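Local coordinates for L-tyrosine isonitrile synthase (PDB 3E59), which builds the isonitrile group of paerucumarin on L-tyrosine, drawing the carbon atom from C2 of ribulose 5-phosphate, at residues L20-R25 against E38-I42. Residues are numbered along the deposited sequence; the frame is centred on the assembly and turned at random.
Sequences LLYRRR and EIRRI
OE1 of Glu38 is gripped by two arginines of the loop that follows helix 11-20. The shortest bond, from Arg23 NH2 to Glu38 OE1 (2.8 Å, 167°), is nearly straight, lies in the guanidinium plane and meets the oxygen almost along its C-O bond; Arg23 NH1 adds only a weak, bent one. Both nitrogens thus address one oxygen, with the carboxylate plane turned 80° from the guanidinium, and not the coplanar two-oxygen salt bridge. Arg25 spreads its grip over both oxygens: NE reaches Glu38 OE1 weakly at 3.0 Å, while NH2 bonds Glu38 OE2 at 3.1 Å from above the carboxylate plane. A bend at chi3 (66°) turns the end of Arg25 to the acid. Carbon lies over both faces of the Arg23 guanidinium, each time toward its rim: Ile42 CD1 on one, 3.5 Å from Arg23 NH1, and Arg25 CG on the other. Beside it, Leu20 sets CD1 against Ile39 CG2 (4.1 Å) and CD2 against Ile42 CG2, and Phe266 of strand 265-267 touches Leu20, Arg23 and Ile42. One buried carboxylate thus ties the loop to helix 35-55, and two adjacent guanidinium groups would be expected to stabilise its ionised form.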
ATOM      1  N   LEU A  20       7.900 -13.558  -4.695  1.00 36.03           N
ATOM      2  CA  LEU A  20       9.273 -13.093  -4.561  1.00 36.26           C
ATOM      3  C   LEU A  20       9.758 -12.271  -5.765  1.00 38.52           C
ATOM      4  O   LEU A  20      10.622 -11.403  -5.614  1.00 36.13           O
ATOM      5  CB  LEU A  20      10.215 -14.284  -4.308  1.00 36.22           C
ATOM      6  CG  LEU A  20      10.259 -14.880  -2.887  1.00 36.68           C
ATOM      7  CD1 LEU A  20      11.029 -16.176  -2.890  1.00 33.11           C
ATOM      8  CD2 LEU A  20      10.872 -13.883  -1.888  1.00 33.89           C
ATOM      9  N   LEU A  21       9.202 -12.571  -6.945  1.00 37.54           N
ATOM     10  CA  LEU A  21       9.440 -11.808  -8.175  1.00 38.52           C
ATOM     11  C   LEU A  21       9.082 -10.329  -8.068  1.00 38.94           C
ATOM     12  O   LEU A  21       9.676  -9.507  -8.767  1.00 40.08           O
ATOM     13  CB  LEU A  21       8.628 -12.394  -9.332  1.00 40.80           C
ATOM     14  CG  LEU A  21       8.931 -13.818  -9.774  1.00 43.47           C
ATOM     15  CD1 LEU A  21       7.783 -14.348 -10.632  1.00 42.43           C
ATOM     16  CD2 LEU A  21      10.290 -13.895 -10.512  1.00 43.95           C
ATOM     17  N   TYR A  22       8.115 -10.004  -7.203  1.00 37.28           N
ATOM     18  CA  TYR A  22       7.564  -8.652  -7.085  1.00 35.34           C
ATOM     19  C   TYR A  22       7.811  -8.012  -5.715  1.00 37.23           C
ATOM     20  O   TYR A  22       7.116  -7.064  -5.320  1.00 33.85           O
ATOM     21  CB  TYR A  22       6.057  -8.689  -7.386  1.00 39.27           C
ATOM     22  CG  TYR A  22       5.745  -9.313  -8.732  1.00 42.17           C
ATOM     23  CD1 TYR A  22       5.924  -8.590  -9.916  1.00 40.87           C
ATOM     24  CD2 TYR A  22       5.300 -10.631  -8.825  1.00 41.50           C
ATOM     25  CE1 TYR A  22       5.659  -9.166 -11.152  1.00 41.96           C
ATOM     26  CE2 TYR A  22       5.038 -11.212 -10.058  1.00 42.08           C
ATOM     27  CZ  TYR A  22       5.212 -10.468 -11.209  1.00 41.67           C
ATOM     28  OH  TYR A  22       4.951 -11.026 -12.435  1.00 46.49           O
ATOM     29  N   ARG A  23       8.809  -8.514  -4.995  1.00 37.25           N
ATOM     30  CA  ARG A  23       9.047  -8.075  -3.621  1.00 37.45           C
ATOM     31  C   ARG A  23       9.675  -6.670  -3.565  1.00 35.74           C
ATOM     32  O   ARG A  23      10.613  -6.355  -4.314  1.00 34.39           O
ATOM     33  CB  ARG A  23       9.904  -9.105  -2.865  1.00 38.10           C
ATOM     34  CG  ARG A  23      10.012  -8.831  -1.368  1.00 41.63           C
ATOM     35  CD  ARG A  23      10.771  -9.907  -0.610  1.00 40.58           C
ATOM     36  NE  ARG A  23      12.163 -10.041  -1.036  1.00 39.76           N
ATOM     37  CZ  ARG A  23      13.224  -9.606  -0.362  1.00 41.64           C
ATOM     38  NH1 ARG A  23      13.085  -8.994   0.816  1.00 38.43           N
ATOM     39  NH2 ARG A  23      14.445  -9.799  -0.867  1.00 41.43           N
ATOM     40  N   ARG A  24       9.129  -5.818  -2.701  1.00 34.42           N
ATOM     41  CA  ARG A  24       9.773  -4.541  -2.381  1.00 34.95           C
ATOM     42  C   ARG A  24      10.933  -4.810  -1.431  1.00 36.64           C
ATOM     43  O   ARG A  24      10.760  -5.510  -0.424  1.00 36.08           O
ATOM     44  CB  ARG A  24       8.801  -3.599  -1.687  1.00 35.98           C
ATOM     45  CG  ARG A  24       7.696  -3.143  -2.547  1.00 36.14           C
ATOM     46  CD  ARG A  24       6.820  -2.166  -1.824  1.00 34.18           C
ATOM     47  NE  ARG A  24       5.569  -2.040  -2.566  1.00 35.21           N
ATOM     48  CZ  ARG A  24       5.225  -1.019  -3.348  1.00 35.73           C
ATOM     49  NH1 ARG A  24       6.011   0.048  -3.494  1.00 35.91           N
ATOM     50  NH2 ARG A  24       4.062  -1.062  -3.968  1.00 33.49           N
ATOM     51  N   ARG A  25      12.107  -4.276  -1.766  1.00 36.68           N
ATOM     52  CA  ARG A  25      13.284  -4.335  -0.898  1.00 37.14           C
ATOM     53  C   ARG A  25      13.604  -2.913  -0.472  1.00 37.78           C
ATOM     54  O   ARG A  25      13.218  -1.974  -1.170  1.00 37.21           O
ATOM     55  CB  ARG A  25      14.484  -4.910  -1.653  1.00 38.49           C
ATOM     56  CG  ARG A  25      14.308  -6.333  -2.180  1.00 39.89           C
ATOM     57  CD  ARG A  25      15.616  -6.854  -2.752  1.00 41.56           C
ATOM     58  NE  ARG A  25      16.642  -7.006  -1.717  1.00 43.83           N
ATOM     59  CZ  ARG A  25      17.955  -7.045  -1.941  1.00 44.23           C
ATOM     60  NH1 ARG A  25      18.443  -6.938  -3.173  1.00 42.67           N
ATOM     61  NH2 ARG A  25      18.788  -7.188  -0.918  1.00 45.40           N
ATOM     62  N   GLU A  38      18.072 -12.871   2.763  1.00 46.36           N
ATOM     63  CA  GLU A  38      16.719 -12.335   2.938  1.00 44.38           C
ATOM     64  C   GLU A  38      15.662 -13.355   2.543  1.00 42.04           C
ATOM     65  O   GLU A  38      14.677 -13.528   3.255  1.00 41.13           O
ATOM     66  CB  GLU A  38      16.525 -11.059   2.126  1.00 46.11           C
ATOM     67  CG  GLU A  38      17.172  -9.825   2.728  1.00 49.54           C
ATOM     68  CD  GLU A  38      17.163  -8.653   1.775  1.00 51.61           C
ATOM     69  OE1 GLU A  38      16.428  -8.707   0.768  1.00 53.77           O
ATOM     70  OE2 GLU A  38      17.893  -7.672   2.025  1.00 54.29           O
ATOM     71  N   ILE A  39      15.886 -14.031   1.417  1.00 42.64           N
ATOM     72  CA  ILE A  39      14.964 -15.042   0.898  1.00 41.56           C
ATOM     73  C   ILE A  39      14.842 -16.233   1.855  1.00 40.34           C
ATOM     74  O   ILE A  39      13.737 -16.720   2.109  1.00 39.36           O
ATOM     75  CB  ILE A  39      15.366 -15.506  -0.529  1.00 41.71           C
ATOM     76  CG1 ILE A  39      15.187 -14.361  -1.539  1.00 44.37           C
ATOM     77  CG2 ILE A  39      14.553 -16.730  -0.968  1.00 40.25           C
ATOM     78  CD1 ILE A  39      16.010 -14.524  -2.843  1.00 43.32           C
ATOM     79  N   ARG A  40      15.977 -16.684   2.386  1.00 39.21           N
ATOM     80  CA  ARG A  40      16.001 -17.767   3.362  1.00 40.80           C
ATOM     81  C   ARG A  40      15.098 -17.472   4.579  1.00 42.02           C
ATOM     82  O   ARG A  40      14.271 -18.305   4.963  1.00 39.66           O
ATOM     83  CB  ARG A  40      17.441 -18.076   3.800  1.00 41.20           C
ATOM     84  N   ARG A  41      15.224 -16.283   5.170  1.00 43.08           N
ATOM     85  CA  ARG A  41      14.385 -15.980   6.325  1.00 44.34           C
ATOM     86  C   ARG A  41      12.930 -15.660   5.965  1.00 42.90           C
ATOM     87  O   ARG A  41      12.027 -15.871   6.776  1.00 42.22           O
ATOM     88  CB  ARG A  41      15.026 -14.975   7.297  1.00 47.43           C
ATOM     89  CG  ARG A  41      15.765 -13.808   6.702  1.00 51.26           C
ATOM     90  CD  ARG A  41      16.845 -13.325   7.678  1.00 53.72           C
ATOM     91  NE  ARG A  41      16.817 -11.869   7.848  1.00 56.94           N
ATOM     92  CZ  ARG A  41      17.549 -10.998   7.150  1.00 58.86           C
ATOM     93  NH1 ARG A  41      18.405 -11.412   6.214  1.00 60.28           N
ATOM     94  NH2 ARG A  41      17.435  -9.700   7.396  1.00 59.69           N
ATOM     95  N   ILE A  42      12.704 -15.215   4.732  1.00 42.11           N
ATOM     96  CA  ILE A  42      11.341 -15.085   4.203  1.00 43.07           C
ATOM     97  C   ILE A  42      10.654 -16.457   4.113  1.00 40.59           C
ATOM     98  O   ILE A  42       9.498 -16.601   4.525  1.00 40.59           O
ATOM     99  CB  ILE A  42      11.298 -14.324   2.844  1.00 39.95           C
ATOM    100  CG1 ILE A  42      11.534 -12.835   3.071  1.00 39.79           C
ATOM    101  CG2 ILE A  42       9.956 -14.524   2.143  1.00 40.02           C
ATOM    102  CD1 ILE A  42      11.952 -12.092   1.828  1.00 36.17           C
TER